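Side-chain contacts in dipeptide Epimerase (Enterococcus faecalis V583, PDB 3JVA), which is a magnesium-binding member of the mandelate racemase/muconate lactonizing enzyme family, pairing an enolase-type N-terminal domain with a barrel-like C-terminal domain: residues 34-39 with 103-108; 71-76 with 82-87; 158-163 with 174-179; 228-233 with 257-262; 237-242 with 250-255. All coordinates share one frame; numbering follows the deposited sequence.

Contact 1 of 5, residues 34-39 with 103-108; sequences VEIETE and DIACYD
No flat group takes part where Ile36 meets Ala105 and Cys106; the touching surfaces are methyl, methylene and sulfur. The longer branch of Ile36 does the work. Its CG1 lies beside the backbone N (chi1 -62°) and CD1 continues outward in an extended chain, which lays the CG1-CD1 bond alongside the alanine methyl. Ala105 CB is 3.6 Å from Ile36 CG1 and also 3.6 Å from Ile36 CD1, so both carbons of the branch press on it about equally. At the tip, Ile36 CD1 continues to Cys106 SG at 3.9 Å, an apolar contact. Because alanine contributes only a methyl, helix and strand can come close: Ile36 CA and Ala105 CA are 6.3 Å apart. Leu109, one turn further along helix 96-114, also packs on Ile36, while Val34 reaches Ala101 on the same helix. Ile84 of helix 81-91 meets Cys106 from beyond the contact. Asp108 is directed elsewhere, its OD2 accepting a hydrogen bond from Tyr45 N of the adjacent strand. With no hydrogen bond or salt bridge between residues 34-39 and 103-108, the helix is held to the sheet here by the fit of buried apolar atoms, and by dispersion and the exclusion of water rather than by directional bonds.

Contact 2 of 5, residues 71-76 with 82-87; sequences QAIIGL and EKIHEV
Leu76 points its CB at helix 81-91 and spreads its two methyls over Lys83, Ile84 and Val87. From CB, the CG swings to the side of the backbone N, opposite the carbonyl carbon (chi1 -61°), and the chain forks there. Leu76 CD1 goes to Ile84 and Val87, lying 4.1 Å from Ile84 CG1 and 4.1 Å from Val87 CG2; Leu76 and Ile84 run alongside one another, pointing opposite ways. Leu76 CD2 takes the other branch and meets the extended chain of Lys83, the two side chains crossing at about a right angle. This is a tight spot, with Leu76 CD2 only 3.5 Å from Lys83 CE. Next to Leu76, Val87 uses its other methyl: CG1 stands 3.7 Å from Ala72 CB. Deeper in, Ile73 CG2 faces Val87 CG1 at 4.3 Å, with Ile102 of helix 96-114 behind Ile73 and Ile84. Leu76 is brought back over the helix by a type II turn, closed by the bond from Leu76 N to Ile73 O (3.0 Å), with Gly75 at a positive phi. Elsewhere on helix 81-91, Glu86 forms a salt bridge with Lys312 of the second subunit. Two helices, 59-73 and 81-91, thus fold back on each other through a short loop as an antiparallel helical hairpin, part of the helical portion of the enolase-type N-terminal domain.

Contact 3 of 5, residues 158-163 with 174-179; sequences LKIKVG and KAIREA
Ile176 carries the contact for residues 174-179, meeting Leu158 and Ile160 of the strand with both of its branches. Its CG1 sits beside the backbone N (chi1 -65°) and the branch is extended, so that CD1 reaches toward Ile160 tip to tip: Ile176 CD1 lies 3.8 Å from Ile160 CG2 and 4.1 Å from Ile160 CD1. In Ile160, CG1 stands between backbone N and carbonyl carbon (chi1 72°), with CG2 beside the backbone N, and both methyls meet Ile176 CD1. The short branch of Ile176 turns to the strand's earlier residue, CG2 standing 4.1 Å from Leu158 CD1. Next in sequence, Arg177 sends its guanidinium elsewhere, to carbonyl oxygens of the loop after this helix (Gly181, Ile184) and of the one after helix 196-206 (Tyr209, Gln210). At the end of the segment, Ala179 N closes a helical turn onto Ala175 O at 3.0 Å. Leu186 and Ala147 flank the same apolar layer, where helix 166-180 packs on its own strand 157-161 and leads to the parallel strand 185-189: a beta-alpha-beta unit of the TIM-barrel-like C-terminal domain.

Contact 4 of 5, residues 228-233 with 257-262; sequences YVTSQV and TVDVIN
Thr230 meets Thr257, Val258 and Asp259 from the last turns of helix 223-232. The first residue of the segment, Tyr228, has Gln232 CG 3.5 Å above one face of its ring, offset toward the rim, and its hydroxyl bonds Asn234 of the fourth subunit. Val229 O receives two amides at the helix end, Gln232 N and Val233 N. Thr230 itself splits in two. Its OG1 lies beside the backbone N (chi1 -61°), 2.8 Å from Thr257 O, while Leu226 O, one turn back along the helix, is also within reach of its single proton. Thr230 OG1 also lies against Val258 CA, at 3.7 Å. Its methyl CG2 is turned to the Asp259 carboxylate, 3.6 Å from OD2 and 3.7 Å from OD1 of that residue. That carboxylate is gripped elsewhere: its OD2 accepts from Ile237 N and forms a salt bridge with Lys197 of the third subunit, a lysine that also bonds Thr230 O. Ser231 OG then turns back to Tyr228 O at 2.8 Å, tilted 30° from the carbonyl plane. Through Thr230 the helix end sits against the loop entering strand 260-263, beside strand 236-239, whose Ile237 packs on Thr230, while helix 196-206 is touched by Tyr228 and Val229.

Contact 5 of 5, residues 237-242 with 250-255; sequences IMADES and LELVKK. With MG (magnesium ion), chain O.
Asp240 OD2 binds the magnesium ion at 2.0 Å, in a segment where Ala239 and Ser242 turn the other way to rest on Leu252. Asp189 and Glu215 also bind the metal, and three waters complete six ligands. Glu241, a second-shell residue, accepts hydrogen bonds from two of these waters: water 2 donates to Glu241 OE1 at 2.8 Å and water 1 to Glu241 OE2 at 2.9 Å. A bend at chi2 (71°) folds the glutamate chain back so that its carboxylate faces the waters. Asp240 OD1 is engaged by a salt bridge to Lys267, which probably helps fix the rotation of the carboxylate. Away from the metal the contact is van der Waals packing on Leu252. Its CD1 makes an apolar contact with Ala239 CB at 4.0 Å and lies 3.9 Å from Ser242 O, touching the end of the strand and the loop that follows it. Ser242 OG takes no part in this; it is held by Arg220 O and Gln216 NE2. Strand 236-239 lies between 213-215 and 260-263 in the parallel sheet, with helix 246-255 laid over it as the crossover to 260-263. Leu252 also packs on Ile261 and on Leu223 of helix 223-232, and Leu250 of helix 246-255 meets Leu250 of the second subunit.

How the contacts relate
Contacts 1, 3, 4 and 5 are buried; contact 2 is partly buried. Contacts 1 and 2 share the N-terminal domain and touch through Cys106 and Ile84, contact 1 lying between sheet and helix. Contacts 2 and 5 both reach the second subunit. Contacts 3, 4 and 5 belong to the C-terminal domain and reach the same sheet. Contacts 3 and 5 each pack a helix on its preceding strand, yet contact 5 also carries a metal ligand just beyond the strand's end. Contact 4, its centre about 8 Å from that of contact 5, differs in joining a helix end to a loop through polar atoms; the two meet along neighbouring strands, including a probable hydrogen bond from Asn262 N to Ala239 O, 2.8 Å.

Contact 1 of 5, residues 34-39 with 103-108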
# COMPACT_ATOMS: atom_id res chain seq x y z
N VAL B 34 -12.96 -28.49 37.19
CA VAL B 34 -11.70 -28.66 37.89
C VAL B 34 -11.73 -28.00 39.26
O VAL B 34 -12.39 -26.98 39.47
CB VAL B 34 -10.52 -28.05 37.09
CG1 VAL B 34 -9.21 -28.26 37.85
CG2 VAL B 34 -10.44 -28.69 35.72
N GLU B 35 -11.02 -28.61 40.19
CA GLU B 35 -10.90 -28.08 41.53
C GLU B 35 -9.41 -28.08 41.83
O GLU B 35 -8.79 -29.15 41.88
CB GLU B 35 -11.65 -28.96 42.53
CG GLU B 35 -13.16 -28.99 42.31
CD GLU B 35 -13.88 -29.89 43.30
OE1 GLU B 35 -13.65 -29.71 44.52
OE2 GLU B 35 -14.66 -30.76 42.87
N ILE B 36 -8.84 -26.90 41.99
CA ILE B 36 -7.42 -26.79 42.30
C ILE B 36 -7.31 -26.58 43.80
O ILE B 36 -7.88 -25.63 44.35
CB ILE B 36 -6.76 -25.61 41.56
CG1 ILE B 36 -6.85 -25.84 40.05
CG2 ILE B 36 -5.30 -25.49 41.99
CD1 ILE B 36 -6.08 -24.83 39.22
N GLU B 37 -6.60 -27.48 44.47
CA GLU B 37 -6.42 -27.41 45.91
C GLU B 37 -5.02 -26.91 46.23
O GLU B 37 -4.05 -27.39 45.66
CB GLU B 37 -6.64 -28.79 46.54
CG GLU B 37 -6.12 -28.91 47.97
CD GLU B 37 -6.33 -30.30 48.55
OE1 GLU B 37 -6.15 -31.29 47.81
OE2 GLU B 37 -6.64 -30.40 49.75
N THR B 38 -4.93 -25.94 47.13
CA THR B 38 -3.63 -25.40 47.53
C THR B 38 -3.18 -26.12 48.79
O THR B 38 -3.98 -26.77 49.46
CB THR B 38 -3.71 -23.89 47.82
OG1 THR B 38 -4.64 -23.66 48.89
CG2 THR B 38 -4.17 -23.14 46.58
N GLU B 39 -1.89 -26.02 49.09
CA GLU B 39 -1.34 -26.67 50.28
C GLU B 39 -2.04 -26.20 51.55
O GLU B 39 -2.24 -26.98 52.48
CB GLU B 39 0.16 -26.38 50.39
CG GLU B 39 1.04 -27.07 49.35
CD GLU B 39 1.05 -28.58 49.48
OE1 GLU B 39 0.88 -29.09 50.61
OE2 GLU B 39 1.25 -29.27 48.45
N ASP B 103 -7.15 -21.85 34.24
CA ASP B 103 -7.06 -20.42 34.49
C ASP B 103 -8.16 -19.91 35.42
O ASP B 103 -7.89 -19.21 36.40
CB ASP B 103 -7.10 -19.65 33.17
CG ASP B 103 -8.39 -18.91 32.98
OD1 ASP B 103 -9.32 -19.49 32.38
OD2 ASP B 103 -8.50 -17.77 33.47
N ILE B 104 -9.41 -20.25 35.12
CA ILE B 104 -10.53 -19.80 35.95
C ILE B 104 -10.34 -20.23 37.42
O ILE B 104 -10.51 -19.43 38.34
CB ILE B 104 -11.87 -20.34 35.41
CG1 ILE B 104 -12.18 -19.66 34.07
CG2 ILE B 104 -13.00 -20.08 36.42
CD1 ILE B 104 -13.32 -20.31 33.29
N ALA B 105 -9.97 -21.49 37.63
CA ALA B 105 -9.74 -21.99 38.98
C ALA B 105 -8.63 -21.20 39.67
O ALA B 105 -8.69 -20.95 40.87
CB ALA B 105 -9.40 -23.48 38.95
N CYS B 106 -7.61 -20.80 38.92
CA CYS B 106 -6.51 -20.01 39.50
C CYS B 106 -7.00 -18.63 39.91
O CYS B 106 -6.63 -18.13 40.97
CB CYS B 106 -5.35 -19.89 38.51
SG CYS B 106 -4.40 -21.42 38.31
N TYR B 107 -7.81 -18.00 39.07
CA TYR B 107 -8.33 -16.69 39.43
C TYR B 107 -9.27 -16.82 40.63
O TYR B 107 -9.31 -15.93 41.48
CB TYR B 107 -9.05 -16.03 38.26
CG TYR B 107 -8.12 -15.34 37.29
CD1 TYR B 107 -7.66 -15.99 36.15
CD2 TYR B 107 -7.67 -14.04 37.54
CE1 TYR B 107 -6.77 -15.36 35.27
CE2 TYR B 107 -6.78 -13.40 36.67
CZ TYR B 107 -6.34 -14.07 35.54
OH TYR B 107 -5.48 -13.44 34.67
N ASP B 108 -10.00 -17.93 40.72
CA ASP B 108 -10.90 -18.13 41.86
C ASP B 108 -10.03 -18.18 43.12
O ASP B 108 -10.35 -17.56 44.13
CB ASP B 108 -11.68 -19.44 41.69
CG ASP B 108 -12.76 -19.63 42.76
OD1 ASP B 108 -13.14 -18.63 43.41
OD2 ASP B 108 -13.22 -20.77 42.95

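Contact 2 of 5, residues 71-76 with 82-87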
# COMPACT_ATOMS: atom_id res chain seq x y z
N GLN B 71 -0.87 -31.89 36.56
CA GLN B 71 0.35 -32.46 37.12
C GLN B 71 1.57 -31.59 36.87
O GLN B 71 2.55 -31.65 37.62
CB GLN B 71 0.58 -33.87 36.57
CG GLN B 71 -0.50 -34.86 37.00
CD GLN B 71 -0.71 -34.83 38.51
OE1 GLN B 71 0.17 -35.22 39.28
NE2 GLN B 71 -1.88 -34.36 38.93
N ALA B 72 1.51 -30.76 35.84
CA ALA B 72 2.62 -29.88 35.50
C ALA B 72 2.64 -28.60 36.33
O ALA B 72 3.68 -27.95 36.43
CB ALA B 72 2.59 -29.54 34.02
N ILE B 73 1.50 -28.22 36.91
CA ILE B 73 1.47 -27.00 37.69
C ILE B 73 1.54 -27.21 39.21
O ILE B 73 1.51 -26.24 39.97
CB ILE B 73 0.24 -26.11 37.35
CG1 ILE B 73 -1.06 -26.84 37.71
CG2 ILE B 73 0.26 -25.75 35.87
CD1 ILE B 73 -2.31 -26.00 37.44
N ILE B 74 1.63 -28.45 39.66
CA ILE B 74 1.72 -28.69 41.10
C ILE B 74 2.96 -27.96 41.61
O ILE B 74 4.01 -28.00 40.97
CB ILE B 74 1.84 -30.20 41.42
CG1 ILE B 74 0.53 -30.91 41.06
CG2 ILE B 74 2.15 -30.40 42.91
CD1 ILE B 74 0.56 -32.40 41.25
N GLY B 75 2.82 -27.27 42.73
CA GLY B 75 3.95 -26.55 43.28
C GLY B 75 4.03 -25.08 42.87
O GLY B 75 4.80 -24.32 43.45
N LEU B 76 3.25 -24.69 41.86
CA LEU B 76 3.25 -23.30 41.41
C LEU B 76 2.27 -22.47 42.24
O LEU B 76 1.35 -23.01 42.86
CB LEU B 76 2.85 -23.21 39.93
CG LEU B 76 3.75 -23.93 38.92
CD1 LEU B 76 3.20 -23.73 37.51
CD2 LEU B 76 5.16 -23.39 39.02
N GLU B 82 1.10 -15.94 34.92
CA GLU B 82 2.02 -15.79 33.79
C GLU B 82 2.70 -17.13 33.52
O GLU B 82 2.73 -17.60 32.38
CB GLU B 82 3.06 -14.71 34.11
CG GLU B 82 2.51 -13.29 34.06
CD GLU B 82 2.37 -12.76 32.64
OE1 GLU B 82 3.40 -12.42 32.02
OE2 GLU B 82 1.24 -12.70 32.13
N LYS B 83 3.24 -17.76 34.56
CA LYS B 83 3.92 -19.04 34.38
C LYS B 83 2.92 -20.17 34.12
O LYS B 83 3.19 -21.07 33.33
CB LYS B 83 4.78 -19.39 35.60
CG LYS B 83 5.54 -20.70 35.43
CD LYS B 83 6.49 -20.99 36.60
CE LYS B 83 7.21 -22.33 36.41
NZ LYS B 83 8.22 -22.62 37.48
N ILE B 84 1.78 -20.12 34.79
CA ILE B 84 0.79 -21.17 34.59
C ILE B 84 0.40 -21.25 33.11
O ILE B 84 0.30 -22.33 32.55
CB ILE B 84 -0.44 -20.94 35.51
CG1 ILE B 84 -0.04 -21.24 36.96
CG2 ILE B 84 -1.59 -21.85 35.08
CD1 ILE B 84 -1.05 -20.81 38.00
N HIS B 85 0.22 -20.10 32.46
CA HIS B 85 -0.13 -20.13 31.05
C HIS B 85 1.08 -20.52 30.22
O HIS B 85 0.96 -21.17 29.19
CB HIS B 85 -0.69 -18.78 30.60
CG HIS B 85 -2.16 -18.65 30.81
ND1 HIS B 85 -3.09 -19.18 29.93
CD2 HIS B 85 -2.87 -18.11 31.83
CE1 HIS B 85 -4.30 -18.97 30.40
NE2 HIS B 85 -4.20 -18.32 31.55
N GLU B 86 2.26 -20.13 30.70
CA GLU B 86 3.50 -20.49 30.00
C GLU B 86 3.59 -22.01 29.93
O GLU B 86 3.83 -22.59 28.87
CB GLU B 86 4.70 -19.95 30.78
CG GLU B 86 6.05 -20.33 30.18
CD GLU B 86 7.20 -19.83 31.03
OE1 GLU B 86 7.53 -20.48 32.04
OE2 GLU B 86 7.76 -18.77 30.69
N VAL B 87 3.39 -22.66 31.08
CA VAL B 87 3.44 -24.12 31.19
C VAL B 87 2.39 -24.79 30.31
O VAL B 87 2.70 -25.73 29.57
CB VAL B 87 3.22 -24.56 32.66
CG1 VAL B 87 3.20 -26.08 32.76
CG2 VAL B 87 4.33 -23.99 33.53

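Contact 3 of 5, residues 158-163 with 174-179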
# COMPACT_ATOMS: atom_id res chain seq x y z
N LEU B 158 -32.86 -9.50 23.51
CA LEU B 158 -33.09 -10.87 23.09
C LEU B 158 -32.13 -11.21 21.96
O LEU B 158 -31.83 -10.37 21.11
CB LEU B 158 -34.53 -11.05 22.61
CG LEU B 158 -35.61 -10.59 23.58
CD1 LEU B 158 -36.98 -10.66 22.90
CD2 LEU B 158 -35.59 -11.47 24.83
N LYS B 159 -31.66 -12.45 21.95
CA LYS B 159 -30.73 -12.91 20.93
C LYS B 159 -31.32 -14.11 20.20
O LYS B 159 -31.87 -15.01 20.83
CB LYS B 159 -29.41 -13.31 21.58
CG LYS B 159 -28.43 -14.01 20.65
CD LYS B 159 -27.07 -14.16 21.31
CE LYS B 159 -26.16 -15.09 20.52
NZ LYS B 159 -26.67 -16.49 20.58
N ILE B 160 -31.22 -14.10 18.88
CA ILE B 160 -31.73 -15.20 18.08
C ILE B 160 -30.79 -15.53 16.92
O ILE B 160 -30.13 -14.65 16.37
CB ILE B 160 -33.14 -14.93 17.48
CG1 ILE B 160 -33.05 -13.90 16.36
CG2 ILE B 160 -34.08 -14.45 18.57
CD1 ILE B 160 -34.31 -13.80 15.53
N LYS B 161 -30.74 -16.80 16.57
CA LYS B 161 -29.90 -17.26 15.47
C LYS B 161 -30.61 -17.05 14.14
O LYS B 161 -31.83 -17.24 14.04
CB LYS B 161 -29.59 -18.75 15.66
CG LYS B 161 -28.71 -19.34 14.57
CD LYS B 161 -28.31 -20.79 14.89
CE LYS B 161 -29.52 -21.70 14.97
NZ LYS B 161 -29.14 -23.12 15.25
N VAL B 162 -29.86 -16.61 13.13
CA VAL B 162 -30.41 -16.41 11.79
C VAL B 162 -29.48 -17.12 10.81
O VAL B 162 -28.54 -17.80 11.23
CB VAL B 162 -30.52 -14.91 11.42
CG1 VAL B 162 -31.58 -14.24 12.28
CG2 VAL B 162 -29.17 -14.23 11.60
N GLY B 163 -29.73 -16.96 9.52
CA GLY B 163 -28.90 -17.62 8.52
C GLY B 163 -29.49 -18.98 8.19
O GLY B 163 -28.83 -19.82 7.58
N LYS B 174 -39.77 -10.72 12.57
CA LYS B 174 -41.00 -9.95 12.44
C LYS B 174 -41.96 -10.23 13.60
O LYS B 174 -42.47 -9.31 14.23
CB LYS B 174 -41.69 -10.30 11.12
CG LYS B 174 -43.05 -9.65 10.95
CD LYS B 174 -43.74 -10.13 9.67
CE LYS B 174 -42.97 -9.71 8.44
NZ LYS B 174 -43.66 -10.14 7.18
N ALA B 175 -42.19 -11.52 13.87
CA ALA B 175 -43.08 -11.94 14.94
C ALA B 175 -42.60 -11.45 16.30
O ALA B 175 -43.37 -10.93 17.11
CB ALA B 175 -43.21 -13.46 14.95
N ILE B 176 -41.31 -11.61 16.56
CA ILE B 176 -40.75 -11.18 17.83
C ILE B 176 -40.89 -9.68 18.02
O ILE B 176 -41.38 -9.22 19.06
CB ILE B 176 -39.25 -11.58 17.93
CG1 ILE B 176 -39.14 -13.11 17.93
CG2 ILE B 176 -38.63 -10.99 19.18
CD1 ILE B 176 -37.71 -13.63 17.86
N ARG B 177 -40.48 -8.91 17.02
CA ARG B 177 -40.57 -7.46 17.10
C ARG B 177 -41.99 -6.97 17.36
O ARG B 177 -42.21 -6.14 18.24
CB ARG B 177 -40.03 -6.80 15.82
CG ARG B 177 -40.11 -5.28 15.83
CD ARG B 177 -39.35 -4.69 17.02
NE ARG B 177 -37.91 -4.76 16.84
CZ ARG B 177 -37.03 -4.67 17.83
NH1 ARG B 177 -37.45 -4.53 19.08
NH2 ARG B 177 -35.73 -4.70 17.58
N GLU B 178 -42.95 -7.48 16.60
CA GLU B 178 -44.34 -7.06 16.78
C GLU B 178 -44.88 -7.46 18.14
O GLU B 178 -45.74 -6.78 18.70
CB GLU B 178 -45.22 -7.64 15.67
CG GLU B 178 -45.08 -9.14 15.48
CD GLU B 178 -45.83 -9.64 14.26
OE1 GLU B 178 -45.66 -9.04 13.17
OE2 GLU B 178 -46.58 -10.63 14.38
N ALA B 179 -44.36 -8.56 18.68
CA ALA B 179 -44.82 -9.04 19.98
C ALA B 179 -44.33 -8.20 21.15
O ALA B 179 -45.09 -7.90 22.07
CB ALA B 179 -44.41 -10.49 20.17

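Contact 4 of 5, residues 228-233 with 257-262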
# COMPACT_ATOMS: atom_id res chain seq x y z
N TYR B 228 -15.77 -6.44 4.40
CA TYR B 228 -16.65 -5.94 3.35
C TYR B 228 -18.05 -5.71 3.92
O TYR B 228 -18.64 -4.66 3.73
CB TYR B 228 -16.73 -6.95 2.20
CG TYR B 228 -17.72 -6.57 1.12
CD1 TYR B 228 -17.43 -5.55 0.21
CD2 TYR B 228 -18.95 -7.21 1.01
CE1 TYR B 228 -18.35 -5.18 -0.79
CE2 TYR B 228 -19.88 -6.86 0.02
CZ TYR B 228 -19.57 -5.84 -0.87
OH TYR B 228 -20.46 -5.49 -1.86
N VAL B 229 -18.58 -6.71 4.62
CA VAL B 229 -19.91 -6.58 5.21
C VAL B 229 -19.98 -5.38 6.15
O VAL B 229 -20.85 -4.53 6.03
CB VAL B 229 -20.29 -7.85 5.99
CG1 VAL B 229 -21.67 -7.68 6.62
CG2 VAL B 229 -20.27 -9.05 5.07
N THR B 230 -19.04 -5.32 7.08
CA THR B 230 -19.00 -4.22 8.04
C THR B 230 -19.04 -2.86 7.35
O THR B 230 -19.76 -1.96 7.78
CB THR B 230 -17.73 -4.31 8.90
OG1 THR B 230 -17.75 -5.55 9.62
CG2 THR B 230 -17.66 -3.14 9.88
N SER B 231 -18.27 -2.73 6.28
CA SER B 231 -18.18 -1.47 5.54
C SER B 231 -19.38 -1.18 4.63
O SER B 231 -19.53 -0.06 4.16
CB SER B 231 -16.90 -1.46 4.70
OG SER B 231 -17.00 -2.36 3.61
N GLN B 232 -20.22 -2.18 4.39
CA GLN B 232 -21.36 -1.97 3.50
C GLN B 232 -22.72 -1.79 4.17
O GLN B 232 -23.66 -1.30 3.53
CB GLN B 232 -21.46 -3.12 2.49
CG GLN B 232 -20.28 -3.21 1.53
CD GLN B 232 -20.11 -1.95 0.71
OE1 GLN B 232 -21.08 -1.39 0.18
NE2 GLN B 232 -18.86 -1.48 0.59
N VAL B 233 -22.84 -2.17 5.43
CA VAL B 233 -24.11 -2.03 6.13
C VAL B 233 -24.01 -1.11 7.33
O VAL B 233 -22.95 -0.97 7.94
CB VAL B 233 -24.65 -3.40 6.61
CG1 VAL B 233 -24.66 -4.39 5.45
CG2 VAL B 233 -23.79 -3.93 7.75
N THR B 257 -11.63 -4.88 10.62
CA THR B 257 -12.59 -5.86 10.12
C THR B 257 -14.03 -5.76 10.65
O THR B 257 -14.98 -5.99 9.90
CB THR B 257 -12.10 -7.30 10.39
OG1 THR B 257 -10.72 -7.42 10.01
CG2 THR B 257 -12.92 -8.31 9.59
N VAL B 258 -14.19 -5.42 11.93
CA VAL B 258 -15.52 -5.35 12.54
C VAL B 258 -15.76 -4.18 13.48
O VAL B 258 -14.85 -3.41 13.79
CB VAL B 258 -15.83 -6.64 13.34
CG1 VAL B 258 -15.91 -7.84 12.41
CG2 VAL B 258 -14.75 -6.86 14.40
N ASP B 259 -17.01 -4.06 13.93
CA ASP B 259 -17.40 -2.99 14.85
C ASP B 259 -17.24 -3.41 16.31
O ASP B 259 -16.96 -2.58 17.17
CB ASP B 259 -18.85 -2.60 14.62
CG ASP B 259 -19.10 -2.06 13.24
OD1 ASP B 259 -18.41 -1.09 12.86
OD2 ASP B 259 -19.98 -2.60 12.54
N VAL B 260 -17.44 -4.70 16.57
CA VAL B 260 -17.37 -5.25 17.93
C VAL B 260 -16.79 -6.66 17.91
O VAL B 260 -16.90 -7.37 16.91
CB VAL B 260 -18.79 -5.30 18.55
CG1 VAL B 260 -18.74 -5.83 19.98
CG2 VAL B 260 -19.42 -3.93 18.51
N ILE B 261 -16.18 -7.06 19.01
CA ILE B 261 -15.60 -8.40 19.09
C ILE B 261 -16.17 -9.16 20.28
O ILE B 261 -16.22 -8.64 21.40
CB ILE B 261 -14.06 -8.33 19.18
CG1 ILE B 261 -13.50 -7.89 17.83
CG2 ILE B 261 -13.48 -9.69 19.60
CD1 ILE B 261 -11.99 -7.66 17.81
N ASN B 262 -16.62 -10.38 20.03
CA ASN B 262 -17.21 -11.22 21.06
C ASN B 262 -16.18 -12.18 21.65
O ASN B 262 -15.62 -13.02 20.94
CB ASN B 262 -18.40 -12.00 20.48
CG ASN B 262 -19.27 -12.65 21.54
OD1 ASN B 262 -19.30 -12.21 22.70
ND2 ASN B 262 -20.01 -13.68 21.15

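Contact 5 of 5, residues 237-242 with 250-255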
# COMPACT_ATOMS: atom_id res chain seq x y z
N ILE B 237 -21.65 -4.80 13.18
CA ILE B 237 -21.19 -6.16 12.88
C ILE B 237 -20.20 -6.60 13.95
O ILE B 237 -19.26 -5.87 14.27
CB ILE B 237 -20.50 -6.23 11.51
CG1 ILE B 237 -21.49 -5.84 10.41
CG2 ILE B 237 -19.99 -7.64 11.27
CD1 ILE B 237 -22.71 -6.73 10.34
N MET B 238 -20.42 -7.79 14.49
CA MET B 238 -19.56 -8.33 15.54
C MET B 238 -18.88 -9.63 15.13
O MET B 238 -19.50 -10.51 14.53
CB MET B 238 -20.38 -8.57 16.81
CG MET B 238 -19.66 -9.32 17.92
SD MET B 238 -20.68 -9.40 19.43
CE MET B 238 -22.10 -10.22 18.84
N ALA B 239 -17.60 -9.74 15.44
CA ALA B 239 -16.87 -10.96 15.13
C ALA B 239 -16.99 -11.90 16.33
O ALA B 239 -16.90 -11.48 17.47
CB ALA B 239 -15.39 -10.64 14.87
N ASP B 240 -17.22 -13.18 16.05
CA ASP B 240 -17.29 -14.18 17.11
C ASP B 240 -16.24 -15.24 16.76
O ASP B 240 -15.10 -15.15 17.23
CB ASP B 240 -18.68 -14.84 17.18
CG ASP B 240 -18.79 -15.85 18.33
OD1 ASP B 240 -17.75 -16.23 18.91
OD2 ASP B 240 -19.92 -16.29 18.64
N GLU B 241 -16.60 -16.20 15.92
CA GLU B 241 -15.69 -17.26 15.53
C GLU B 241 -14.38 -16.75 14.90
O GLU B 241 -13.36 -17.45 14.96
CB GLU B 241 -16.38 -18.25 14.58
CG GLU B 241 -17.40 -19.21 15.23
CD GLU B 241 -18.69 -18.54 15.68
OE1 GLU B 241 -19.00 -17.42 15.21
OE2 GLU B 241 -19.41 -19.15 16.50
N SER B 242 -14.40 -15.55 14.32
CA SER B 242 -13.19 -15.00 13.72
C SER B 242 -12.19 -14.58 14.80
O SER B 242 -11.03 -14.29 14.49
CB SER B 242 -13.50 -13.78 12.83
OG SER B 242 -14.07 -14.18 11.59
N LEU B 250 -5.84 -8.78 17.47
CA LEU B 250 -4.88 -7.83 16.92
C LEU B 250 -5.05 -7.69 15.41
O LEU B 250 -5.05 -6.58 14.87
CB LEU B 250 -3.45 -8.27 17.25
CG LEU B 250 -2.32 -7.37 16.74
CD1 LEU B 250 -2.55 -5.93 17.17
CD2 LEU B 250 -0.99 -7.90 17.29
N GLU B 251 -5.20 -8.82 14.73
CA GLU B 251 -5.38 -8.82 13.28
C GLU B 251 -6.69 -8.14 12.91
O GLU B 251 -6.74 -7.35 11.97
CB GLU B 251 -5.35 -10.26 12.75
CG GLU B 251 -5.45 -10.38 11.24
CD GLU B 251 -4.35 -9.63 10.52
OE1 GLU B 251 -3.19 -9.64 11.01
OE2 GLU B 251 -4.63 -9.03 9.45
N LEU B 252 -7.75 -8.44 13.66
CA LEU B 252 -9.07 -7.86 13.40
C LEU B 252 -9.10 -6.34 13.55
O LEU B 252 -9.66 -5.65 12.70
CB LEU B 252 -10.12 -8.49 14.33
CG LEU B 252 -10.55 -9.92 13.99
CD1 LEU B 252 -11.40 -10.50 15.11
CD2 LEU B 252 -11.33 -9.92 12.67
N VAL B 253 -8.49 -5.81 14.60
CA VAL B 253 -8.49 -4.37 14.78
C VAL B 253 -7.52 -3.70 13.81
O VAL B 253 -7.74 -2.57 13.40
CB VAL B 253 -8.13 -3.95 16.23
CG1 VAL B 253 -9.09 -4.59 17.21
CG2 VAL B 253 -6.69 -4.32 16.55
N LYS B 254 -6.45 -4.41 13.45
CA LYS B 254 -5.46 -3.89 12.51
C LYS B 254 -6.13 -3.59 11.18
O LYS B 254 -5.96 -2.50 10.62
CB LYS B 254 -4.35 -4.92 12.26
CG LYS B 254 -3.28 -5.01 13.33
CD LYS B 254 -2.17 -5.97 12.88
CE LYS B 254 -1.02 -6.01 13.88
NZ LYS B 254 0.09 -6.90 13.42
N LYS B 255 -6.88 -4.56 10.67
CA LYS B 255 -7.57 -4.41 9.40
C LYS B 255 -8.90 -3.66 9.51
O LYS B 255 -9.52 -3.33 8.50
CB LYS B 255 -7.83 -5.78 8.77
CG LYS B 255 -6.57 -6.61 8.55
CD LYS B 255 -6.88 -7.92 7.81
CE LYS B 255 -7.14 -7.70 6.32
NZ LYS B 255 -8.37 -6.91 6.01
MG MG O . -21.85 -16.24 18.01
O HOH W 1 -21.80 -18.28 17.81
O HOH W 2 -21.33 -16.13 16.01
O HOH W 3 -22.48 -16.75 20.00